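Long-range contacts in methylxanthine N3-demethylase NdmB (Pseudomonas putida, PDB 6ICL), which removes the N3-methyl group of theobromine, and also of 3-methylxanthine, caffeine and theophylline, as a Rieske-type non-heme iron oxygenase in bacterial caffeine degradation: residues A[34-43]-A[145-155]; A[268-276]-A[287-295]. All blocks are in the same frame, centred on the assembly; numbering follows the deposited sequence.

Contact 1: residues A[34-43]-A[145-155]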
loop_
_atom_site.group_PDB
_atom_site.type_symbol
_atom_site.label_atom_id
_atom_site.label_comp_id
_atom_site.label_asym_id
_atom_site.label_seq_id
_atom_site.Cartn_x
_atom_site.Cartn_y
_atom_site.Cartn_z
ATOM N N ARG A 34 19.263 -21.969 -26.790
ATOM C CA ARG A 34 19.164 -20.940 -27.818
ATOM C C ARG A 34 18.691 -21.464 -29.170
ATOM O O ARG A 34 18.178 -20.676 -29.968
ATOM C CB ARG A 34 20.511 -20.251 -27.975
ATOM C CG ARG A 34 20.977 -19.620 -26.684
ATOM C CD ARG A 34 22.292 -18.916 -26.891
ATOM N NE ARG A 34 22.179 -17.842 -27.872
ATOM C CZ ARG A 34 21.910 -16.582 -27.552
ATOM N NH1 ARG A 34 21.727 -16.259 -26.279
ATOM N NH2 ARG A 34 21.827 -15.648 -28.497
ATOM N N HIS A 35 18.822 -22.768 -29.441
ATOM C CA HIS A 35 18.526 -23.338 -30.759
ATOM C C HIS A 35 17.088 -23.810 -30.909
ATOM O O HIS A 35 16.703 -24.258 -32.000
ATOM C CB HIS A 35 19.476 -24.508 -31.051
ATOM C CG HIS A 35 20.906 -24.090 -31.191
ATOM N ND1 HIS A 35 21.790 -24.088 -30.134
ATOM C CD2 HIS A 35 21.597 -23.630 -32.263
ATOM C CE1 HIS A 35 22.964 -23.649 -30.549
ATOM N NE2 HIS A 35 22.873 -23.365 -31.836
ATOM N N PHE A 36 16.290 -23.726 -29.851
ATOM C CA PHE A 36 14.894 -24.126 -29.905
ATOM C C PHE A 36 13.976 -22.910 -30.015
ATOM O O PHE A 36 14.341 -21.785 -29.653
ATOM C CB PHE A 36 14.535 -24.949 -28.669
ATOM C CG PHE A 36 15.263 -26.257 -28.589
ATOM C CD1 PHE A 36 16.533 -26.328 -28.024
ATOM C CD2 PHE A 36 14.669 -27.428 -29.068
ATOM C CE1 PHE A 36 17.219 -27.573 -27.936
ATOM C CE2 PHE A 36 15.329 -28.662 -28.988
ATOM C CZ PHE A 36 16.614 -28.730 -28.421
ATOM N N TRP A 37 12.785 -23.150 -30.551
ATOM C CA TRP A 37 11.724 -22.158 -30.549
ATOM C C TRP A 37 11.097 -22.077 -29.163
ATOM O O TRP A 37 10.708 -23.098 -28.591
ATOM C CB TRP A 37 10.646 -22.515 -31.567
ATOM C CG TRP A 37 11.094 -22.473 -32.985
ATOM C CD1 TRP A 37 11.709 -23.478 -33.678
ATOM C CD2 TRP A 37 10.921 -21.390 -33.913
ATOM N NE1 TRP A 37 11.938 -23.084 -34.967
ATOM C CE2 TRP A 37 11.465 -21.809 -35.147
ATOM C CE3 TRP A 37 10.365 -20.110 -33.817
ATOM C CZ2 TRP A 37 11.469 -20.989 -36.294
ATOM C CZ3 TRP A 37 10.373 -19.292 -34.953
ATOM C CH2 TRP A 37 10.926 -19.738 -36.175
ATOM N N HIS A 38 11.010 -20.860 -28.625
ATOM C CA HIS A 38 10.361 -20.635 -27.339
ATOM C C HIS A 38 9.225 -19.631 -27.492
ATOM O O HIS A 38 9.363 -18.640 -28.224
ATOM C CB HIS A 38 11.353 -20.105 -26.315
ATOM C CG HIS A 38 12.484 -21.041 -26.045
ATOM N ND1 HIS A 38 12.313 -22.235 -25.387
ATOM C CD2 HIS A 38 13.796 -20.963 -26.363
ATOM C CE1 HIS A 38 13.475 -22.859 -25.317
ATOM N NE2 HIS A 38 14.391 -22.103 -25.892
ATOM N N PRO A 39 8.107 -19.841 -26.804
ATOM C CA PRO A 39 7.031 -18.850 -26.828
ATOM C C PRO A 39 7.395 -17.668 -25.929
ATOM O O PRO A 39 7.925 -17.844 -24.825
ATOM C CB PRO A 39 5.835 -19.628 -26.287
ATOM C CG PRO A 39 6.501 -20.555 -25.221
ATOM C CD PRO A 39 7.903 -20.869 -25.763
ATOM N N VAL A 40 7.153 -16.452 -26.429
ATOM C CA VAL A 40 7.445 -15.256 -25.650
ATOM C C VAL A 40 6.183 -14.515 -25.210
ATOM O O VAL A 40 6.205 -13.871 -24.151
ATOM C CB VAL A 40 8.397 -14.320 -26.409
ATOM C CG1 VAL A 40 9.798 -14.959 -26.498
ATOM C CG2 VAL A 40 7.816 -13.974 -27.804
ATOM N N CYS A 41 5.080 -14.617 -25.942
ATOM C CA CYS A 41 3.819 -14.052 -25.480
ATOM C C CYS A 41 2.715 -14.598 -26.376
ATOM O O CYS A 41 2.981 -15.146 -27.446
ATOM C CB CYS A 41 3.841 -12.509 -25.512
ATOM S SG CYS A 41 4.131 -11.847 -27.196
ATOM N N THR A 42 1.479 -14.482 -25.910
ATOM C CA THR A 42 0.381 -14.795 -26.806
ATOM C C THR A 42 0.198 -13.635 -27.776
ATOM O O THR A 42 0.668 -12.517 -27.541
ATOM C CB THR A 42 -0.909 -15.057 -26.037
ATOM O OG1 THR A 42 -1.370 -13.832 -25.436
ATOM C CG2 THR A 42 -0.670 -16.108 -24.938
ATOM N N LEU A 43 -0.468 -13.920 -28.892
ATOM C CA LEU A 43 -0.766 -12.876 -29.858
ATOM C C LEU A 43 -1.589 -11.760 -29.216
ATOM O O LEU A 43 -1.291 -10.572 -29.392
ATOM C CB LEU A 43 -1.496 -13.497 -31.053
ATOM C CG LEU A 43 -1.801 -12.561 -32.211
ATOM C CD1 LEU A 43 -0.514 -11.857 -32.622
ATOM C CD2 LEU A 43 -2.395 -13.387 -33.380
ATOM N N ASP A 145 -1.730 -18.844 -32.268
ATOM C CA ASP A 145 -1.970 -17.543 -31.638
ATOM C C ASP A 145 -0.984 -17.282 -30.507
ATOM O O ASP A 145 -1.310 -16.635 -29.507
ATOM C CB ASP A 145 -3.418 -17.409 -31.156
ATOM C CG ASP A 145 -4.407 -17.336 -32.326
ATOM O OD1 ASP A 145 -3.973 -16.946 -33.443
ATOM O OD2 ASP A 145 -5.601 -17.675 -32.133
ATOM N N ILE A 146 0.240 -17.774 -30.682
ATOM C CA ILE A 146 1.336 -17.532 -29.759
ATOM C C ILE A 146 2.532 -17.049 -30.562
ATOM O O ILE A 146 2.725 -17.480 -31.703
ATOM C CB ILE A 146 1.656 -18.807 -28.956
ATOM C CG1 ILE A 146 0.563 -19.025 -27.900
ATOM C CG2 ILE A 146 3.043 -18.721 -28.337
ATOM C CD1 ILE A 146 0.693 -20.340 -27.122
ATOM N N VAL A 147 3.313 -16.127 -29.993
ATOM C CA VAL A 147 4.527 -15.622 -30.628
ATOM C C VAL A 147 5.729 -16.454 -30.188
ATOM O O VAL A 147 6.049 -16.521 -28.994
ATOM C CB VAL A 147 4.748 -14.140 -30.296
ATOM C CG1 VAL A 147 5.966 -13.601 -31.055
ATOM C CG2 VAL A 147 3.493 -13.332 -30.615
ATOM N N TRP A 148 6.419 -17.052 -31.163
ATOM C CA TRP A 148 7.567 -17.925 -30.945
ATOM C C TRP A 148 8.823 -17.254 -31.466
ATOM O O TRP A 148 8.806 -16.599 -32.514
ATOM C CB TRP A 148 7.389 -19.262 -31.676
ATOM C CG TRP A 148 6.186 -19.986 -31.274
ATOM C CD1 TRP A 148 4.921 -19.841 -31.781
ATOM C CD2 TRP A 148 6.102 -20.968 -30.252
ATOM N NE1 TRP A 148 4.054 -20.693 -31.138
ATOM C CE2 TRP A 148 4.760 -21.398 -30.192
ATOM C CE3 TRP A 148 7.039 -21.540 -29.380
ATOM C CZ2 TRP A 148 4.328 -22.360 -29.286
ATOM C CZ3 TRP A 148 6.616 -22.499 -28.495
ATOM C CH2 TRP A 148 5.270 -22.904 -28.450
ATOM N N VAL A 149 9.914 -17.428 -30.746
ATOM C CA VAL A 149 11.202 -16.882 -31.127
ATOM C C VAL A 149 12.244 -17.988 -31.002
ATOM O O VAL A 149 12.231 -18.766 -30.043
ATOM C CB VAL A 149 11.604 -15.672 -30.252
ATOM C CG1 VAL A 149 12.996 -15.163 -30.644
ATOM C CG2 VAL A 149 10.560 -14.547 -30.332
ATOM N N ARG A 150 13.162 -18.033 -31.965
ATOM C CA ARG A 150 14.334 -18.897 -31.908
ATOM C C ARG A 150 15.562 -18.015 -32.053
ATOM O O ARG A 150 15.708 -17.309 -33.053
ATOM C CB ARG A 150 14.297 -19.973 -33.000
ATOM C CG ARG A 150 15.578 -20.839 -33.025
ATOM C CD ARG A 150 15.448 -21.996 -34.008
ATOM N NE ARG A 150 15.324 -21.537 -35.387
ATOM C CZ ARG A 150 15.138 -22.347 -36.432
ATOM N NH1 ARG A 150 15.041 -23.668 -36.258
ATOM N NH2 ARG A 150 15.033 -21.837 -37.654
ATOM N N LEU A 151 16.426 -18.035 -31.037
ATOM C CA LEU A 151 17.542 -17.111 -31.013
ATOM C C LEU A 151 18.662 -17.521 -31.949
ATOM O O LEU A 151 19.406 -16.653 -32.418
ATOM C CB LEU A 151 18.094 -16.987 -29.600
ATOM C CG LEU A 151 17.147 -16.313 -28.612
ATOM C CD1 LEU A 151 17.830 -16.228 -27.248
ATOM C CD2 LEU A 151 16.732 -14.923 -29.132
ATOM N N ASP A 152 18.832 -18.814 -32.202
ATOM C CA ASP A 152 19.960 -19.276 -32.997
ATOM C C ASP A 152 19.482 -20.261 -34.049
ATOM O O ASP A 152 18.921 -21.314 -33.717
ATOM C CB ASP A 152 21.062 -19.903 -32.138
ATOM C CG ASP A 152 22.361 -20.065 -32.919
ATOM O OD1 ASP A 152 22.279 -20.353 -34.116
ATOM O OD2 ASP A 152 23.455 -19.866 -32.368
ATOM N N ASN A 153 19.740 -19.886 -35.309
ATOM C CA ASN A 153 19.480 -20.567 -36.572
ATOM C C ASN A 153 20.500 -21.625 -36.949
ATOM O O ASN A 153 20.190 -22.466 -37.799
ATOM C CB ASN A 153 19.528 -19.545 -37.717
ATOM C CG ASN A 153 18.217 -19.309 -38.279
ATOM O OD1 ASN A 153 17.291 -20.036 -37.947
ATOM N ND2 ASN A 153 18.085 -18.305 -39.126
ATOM N N SER A 154 21.718 -21.541 -36.401
ATOM C CA SER A 154 22.882 -22.186 -37.004
ATOM C C SER A 154 22.654 -23.664 -37.293
ATOM O O SER A 154 23.083 -24.169 -38.335
ATOM C CB SER A 154 24.094 -22.030 -36.090
ATOM O OG SER A 154 24.433 -20.676 -35.918
ATOM N N PHE A 155 22.003 -24.383 -36.383
ATOM C CA PHE A 155 21.982 -25.835 -36.478
ATOM C C PHE A 155 20.766 -26.368 -37.223
ATOM O O PHE A 155 20.724 -27.571 -37.511
ATOM C CB PHE A 155 22.059 -26.453 -35.081
ATOM C CG PHE A 155 23.327 -26.107 -34.332
ATOM C CD1 PHE A 155 24.391 -25.494 -34.974
ATOM C CD2 PHE A 155 23.457 -26.416 -32.978
ATOM C CE1 PHE A 155 25.559 -25.182 -34.281
ATOM C CE2 PHE A 155 24.624 -26.107 -32.270
ATOM C CZ PHE A 155 25.678 -25.493 -32.923
HETATM O O HOH W 1 15.678 -19.637 -28.700
#

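Contact 2: residues A[268-276]-A[287-295]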
loop_
_atom_site.group_PDB
_atom_site.type_symbol
_atom_site.label_atom_id
_atom_site.label_comp_id
_atom_site.label_asym_id
_atom_site.label_seq_id
_atom_site.Cartn_x
_atom_site.Cartn_y
_atom_site.Cartn_z
ATOM N N ASP A 268 -15.535 -42.064 -27.776
ATOM C CA ASP A 268 -14.224 -41.710 -28.301
ATOM C C ASP A 268 -13.914 -40.228 -28.143
ATOM O O ASP A 268 -13.098 -39.695 -28.896
ATOM C CB ASP A 268 -14.105 -42.108 -29.773
ATOM C CG ASP A 268 -13.899 -43.593 -29.956
ATOM O OD1 ASP A 268 -13.004 -44.169 -29.282
ATOM O OD2 ASP A 268 -14.650 -44.179 -30.770
ATOM N N SER A 269 -14.546 -39.554 -27.184
ATOM C CA SER A 269 -14.349 -38.116 -27.032
ATOM C C SER A 269 -12.934 -37.814 -26.554
ATOM O O SER A 269 -12.384 -38.510 -25.692
ATOM C CB SER A 269 -15.371 -37.529 -26.058
ATOM O OG SER A 269 -15.344 -38.216 -24.820
ATOM N N ARG A 270 -12.343 -36.770 -27.129
ATOM C CA ARG A 270 -10.986 -36.369 -26.807
ATOM C C ARG A 270 -10.954 -34.971 -26.201
ATOM O O ARG A 270 -11.827 -34.136 -26.462
ATOM C CB ARG A 270 -10.109 -36.412 -28.037
ATOM C CG ARG A 270 -9.869 -37.805 -28.530
ATOM C CD ARG A 270 -8.971 -37.759 -29.736
ATOM N NE ARG A 270 -9.314 -36.611 -30.548
ATOM C CZ ARG A 270 -8.437 -35.722 -30.986
ATOM N NH1 ARG A 270 -7.153 -35.869 -30.710
ATOM N NH2 ARG A 270 -8.850 -34.701 -31.720
ATOM N N PHE A 271 -9.922 -34.737 -25.390
ATOM C CA PHE A 271 -9.664 -33.468 -24.730
ATOM C C PHE A 271 -8.161 -33.252 -24.805
ATOM O O PHE A 271 -7.406 -34.154 -24.441
ATOM C CB PHE A 271 -10.161 -33.534 -23.276
ATOM C CG PHE A 271 -10.010 -32.268 -22.506
ATOM C CD1 PHE A 271 -11.005 -31.304 -22.532
ATOM C CD2 PHE A 271 -8.885 -32.052 -21.703
ATOM C CE1 PHE A 271 -10.880 -30.121 -21.784
ATOM C CE2 PHE A 271 -8.744 -30.874 -20.961
ATOM C CZ PHE A 271 -9.751 -29.907 -21.001
ATOM N N VAL A 272 -7.718 -32.102 -25.312
ATOM C CA VAL A 272 -6.292 -31.788 -25.394
ATOM C C VAL A 272 -5.939 -30.697 -24.379
ATOM O O VAL A 272 -6.551 -29.620 -24.370
ATOM C CB VAL A 272 -5.884 -31.346 -26.805
ATOM C CG1 VAL A 272 -4.404 -30.959 -26.811
ATOM C CG2 VAL A 272 -6.149 -32.459 -27.812
ATOM N N LEU A 273 -4.959 -30.985 -23.525
ATOM C CA LEU A 273 -4.354 -30.000 -22.639
ATOM C C LEU A 273 -2.901 -29.853 -23.061
ATOM O O LEU A 273 -2.166 -30.847 -23.158
ATOM C CB LEU A 273 -4.472 -30.399 -21.163
ATOM C CG LEU A 273 -4.041 -29.332 -20.128
ATOM C CD1 LEU A 273 -4.847 -28.023 -20.265
ATOM C CD2 LEU A 273 -4.110 -29.849 -18.687
ATOM N N TRP A 274 -2.510 -28.629 -23.363
ATOM C CA TRP A 274 -1.193 -28.320 -23.878
ATOM C C TRP A 274 -0.573 -27.209 -23.045
ATOM O O TRP A 274 -1.258 -26.272 -22.613
ATOM C CB TRP A 274 -1.307 -27.915 -25.349
ATOM C CG TRP A 274 -0.048 -27.508 -26.097
ATOM C CD1 TRP A 274 0.689 -28.289 -26.960
ATOM C CD2 TRP A 274 0.561 -26.210 -26.121
ATOM N NE1 TRP A 274 1.718 -27.553 -27.504
ATOM C CE2 TRP A 274 1.662 -26.275 -27.012
ATOM C CE3 TRP A 274 0.271 -24.987 -25.488
ATOM C CZ2 TRP A 274 2.485 -25.162 -27.281
ATOM C CZ3 TRP A 274 1.077 -23.883 -25.763
ATOM C CH2 TRP A 274 2.178 -23.975 -26.640
ATOM N N THR A 275 0.733 -27.306 -22.845
ATOM C CA THR A 275 1.472 -26.260 -22.168
ATOM C C THR A 275 2.881 -26.249 -22.721
ATOM O O THR A 275 3.396 -27.287 -23.150
ATOM C CB THR A 275 1.487 -26.470 -20.642
ATOM O OG1 THR A 275 0.152 -26.331 -20.140
ATOM C CG2 THR A 275 2.376 -25.433 -19.946
ATOM N N THR A 276 3.480 -25.061 -22.742
ATOM C CA THR A 276 4.896 -24.896 -22.993
ATOM C C THR A 276 5.435 -23.894 -21.985
ATOM O O THR A 276 4.808 -22.854 -21.734
ATOM C CB THR A 276 5.149 -24.429 -24.434
ATOM O OG1 THR A 276 4.730 -25.458 -25.339
ATOM C CG2 THR A 276 6.625 -24.172 -24.666
ATOM N N ASN A 287 4.571 -19.394 -18.787
ATOM C CA ASN A 287 3.926 -20.623 -19.185
ATOM C C ASN A 287 2.671 -20.326 -19.992
ATOM O O ASN A 287 1.874 -19.447 -19.634
ATOM C CB ASN A 287 3.629 -21.440 -17.939
ATOM C CG ASN A 287 4.893 -21.676 -17.139
ATOM O OD1 ASN A 287 5.744 -22.433 -17.574
ATOM N ND2 ASN A 287 5.062 -20.964 -16.008
ATOM N N PHE A 288 2.519 -21.084 -21.073
ATOM C CA PHE A 288 1.483 -20.909 -22.079
ATOM C C PHE A 288 0.622 -22.157 -22.097
ATOM O O PHE A 288 1.126 -23.252 -22.365
ATOM C CB PHE A 288 2.125 -20.669 -23.437
ATOM C CG PHE A 288 2.870 -19.392 -23.497
ATOM C CD1 PHE A 288 4.162 -19.303 -22.992
ATOM C CD2 PHE A 288 2.268 -18.255 -24.020
ATOM C CE1 PHE A 288 4.845 -18.128 -23.024
ATOM C CE2 PHE A 288 2.962 -17.059 -24.064
ATOM C CZ PHE A 288 4.245 -16.986 -23.554
ATOM N N MET A 289 -0.662 -22.001 -21.797
ATOM C CA MET A 289 -1.592 -23.116 -21.784
ATOM C C MET A 289 -2.610 -22.969 -22.910
ATOM O O MET A 289 -3.099 -21.860 -23.173
ATOM C CB MET A 289 -2.312 -23.194 -20.439
ATOM C CG MET A 289 -3.346 -24.292 -20.365
ATOM S SD MET A 289 -4.133 -24.291 -18.755
ATOM C CE MET A 289 -5.337 -23.006 -18.992
ATOM N N ILE A 290 -2.932 -24.095 -23.567
ATOM C CA ILE A 290 -3.980 -24.163 -24.583
ATOM C C ILE A 290 -4.875 -25.357 -24.267
ATOM O O ILE A 290 -4.383 -26.462 -24.002
ATOM C CB ILE A 290 -3.400 -24.262 -26.008
ATOM C CG1 ILE A 290 -2.597 -22.990 -26.310
ATOM C CG2 ILE A 290 -4.521 -24.494 -27.053
ATOM C CD1 ILE A 290 -1.948 -22.935 -27.695
ATOM N N ILE A 291 -6.182 -25.126 -24.254
ATOM C CA ILE A 291 -7.176 -26.173 -24.043
ATOM C C ILE A 291 -7.950 -26.349 -25.342
ATOM O O ILE A 291 -8.469 -25.370 -25.894
ATOM C CB ILE A 291 -8.125 -25.808 -22.890
ATOM C CG1 ILE A 291 -7.329 -25.471 -21.623
ATOM C CG2 ILE A 291 -9.119 -26.928 -22.630
ATOM C CD1 ILE A 291 -8.191 -24.894 -20.501
ATOM N N VAL A 292 -8.005 -27.582 -25.845
ATOM C CA VAL A 292 -8.780 -27.929 -27.032
ATOM C C VAL A 292 -9.797 -28.976 -26.635
ATOM O O VAL A 292 -9.441 -30.003 -26.039
ATOM C CB VAL A 292 -7.906 -28.454 -28.178
ATOM C CG1 VAL A 292 -8.764 -28.615 -29.459
ATOM C CG2 VAL A 292 -6.741 -27.509 -28.408
ATOM N N ARG A 293 -11.060 -28.707 -26.939
ATOM C CA ARG A 293 -12.134 -29.582 -26.509
ATOM C C ARG A 293 -13.203 -29.617 -27.590
ATOM O O ARG A 293 -13.292 -28.717 -28.428
ATOM C CB ARG A 293 -12.738 -29.118 -25.181
ATOM C CG ARG A 293 -13.739 -27.957 -25.318
ATOM C CD ARG A 293 -13.995 -27.334 -23.967
ATOM N NE ARG A 293 -15.141 -26.425 -23.911
ATOM C CZ ARG A 293 -15.078 -25.099 -24.044
ATOM N NH1 ARG A 293 -13.923 -24.489 -24.290
ATOM N NH2 ARG A 293 -16.189 -24.378 -23.946
ATOM N N GLU A 294 -14.015 -30.671 -27.554
ATOM C CA GLU A 294 -15.143 -30.784 -28.470
ATOM C C GLU A 294 -16.182 -29.721 -28.145
ATOM O O GLU A 294 -16.419 -29.408 -26.975
ATOM C CB GLU A 294 -15.758 -32.182 -28.364
ATOM C CG GLU A 294 -14.871 -33.276 -28.954
ATOM C CD GLU A 294 -15.299 -34.682 -28.580
ATOM O OE1 GLU A 294 -16.372 -34.852 -27.950
ATOM O OE2 GLU A 294 -14.543 -35.624 -28.921
ATOM N N LYS A 295 -16.817 -29.175 -29.180
ATOM C CA LYS A 295 -17.744 -28.066 -28.973
ATOM C C LYS A 295 -18.860 -28.487 -28.031
ATOM O O LYS A 295 -19.353 -29.612 -28.112
ATOM C CB LYS A 295 -18.307 -27.596 -30.313
ATOM C CG LYS A 295 -17.213 -27.275 -31.314
ATOM C CD LYS A 295 -17.781 -26.711 -32.604
ATOM C CE LYS A 295 -16.670 -26.149 -33.460
ATOM N NZ LYS A 295 -17.152 -25.237 -34.538
HETATM O O HOH W 2 -13.670 -32.625 -25.203
HETATM O O HOH W 3 -12.384 -35.411 -31.281
#

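Contact 1: residues A[34-43]-A[145-155]
H35 and F155 form an offset stack, their planes only 7° apart and their centroids 4.0 Å apart. The opposite face of the H35 imidazole takes CB of D152, which approaches as a CH-pi donor, so the ring is held between an aspartate methylene and a phenyl ring. This stack closes one end of an antiparallel strand pair, 37-42 with 146-150, at one edge of the six-stranded antiparallel sheet of the Rieske domain. Further along, R150 lies over one face of the W37 indole: its CB stands 4.0 Å from the centroid of the five-membered ring. With CG anti to the backbone N (chi1 176°) and a bend at chi3, the R150 chain follows the indole, and its guanidinium, 35° from the indole plane, has W37 NE1 over one face, while NH2 forms a salt bridge with D139. W148 turns one face to P39 CB, 3.8 Å from the centroid of its six-membered ring, and the backbone O of W37 lies near the plane of that indole, at its edge. W37, P39, W148 and R150 share one face of the sheet. On the other, V147 and V149 receive V40 CG2, and C41 SG touches V147 CG2. Backbone bonds pair H38 with V149 in both directions, while V40 and C41 form a classic beta bulge opposite V147, with V40 N bonded to V147 O and V147 N to C41 O. Where the regular pairing ends, a water bridges the two segments, donating to R34 O and to F36 O at 2.7 Å and accepting from L151 N at 2.9 Å.

Contact 2: residues A[268-276]-A[287-295]
Strands 270-276 and 287-294 run antiparallel at 166°, their axes 4.6 Å apart at closest approach, as the two arms of a beta hairpin in the C-terminal oxygenase domain. V272 with V292, W274 with I290 and T276 with F288 are hydrogen-bonded pairs, each joined by two backbone bonds; the V272 N to V292 O bond is 2.8 Å. L273 with I291 and T275 with M289 alternate as non-hydrogen-bonded pairs. On one face W274, its CG anti to the backbone N (chi1 178°), lies side by side with I290, whose CG1 is 3.6 Å from W274 CE3, and V272 meets V292 CB to CB. On the other, F271 reaches across diagonally to put CZ 3.5 Å from I291 CG2, and L273 CD1 touches both I291 CG1 and M289 CG; the L273 side chain is about 9 Å from the iron(III) ion. Beyond the paired residues, E294 OE2 accepts from R270 N at 3.1 Å, the donor lying 56° out of the carboxylate plane; a water also joins R270 O to E294 N. With an alanine here the carboxylate is gone, and R270 N would probably lose this acceptor and S269 CB its packing partner. Strand 257-264 flanks the hairpin along 270-276 and strand 171-181 along 287-294, while helix 300-319 covers L273 and M289.

How the contacts relate
Both contacts are largely buried antiparallel strand pairs, but they belong to different sheets: contact 1 joins segments 102 residues apart at an edge of the Rieske-domain sheet, whereas contact 2 is a local hairpin inside the seven-stranded sheet of the catalytic domain. Contact 1, further from exact antiparallel (136° against 166°), relies on rings, with an aromatic stack and CH-pi contacts; contact 2 has fuller backbone pairing and sets aromatic rings against branched aliphatic side chains without stacking, with a carboxylate and waters at its more exposed end. Their centres are 21 Å apart, yet they meet through F288, whose CD1 lies 3.5 Å from P39 CG and CE2 3.4 Å from C41 C, packing the two sheets together.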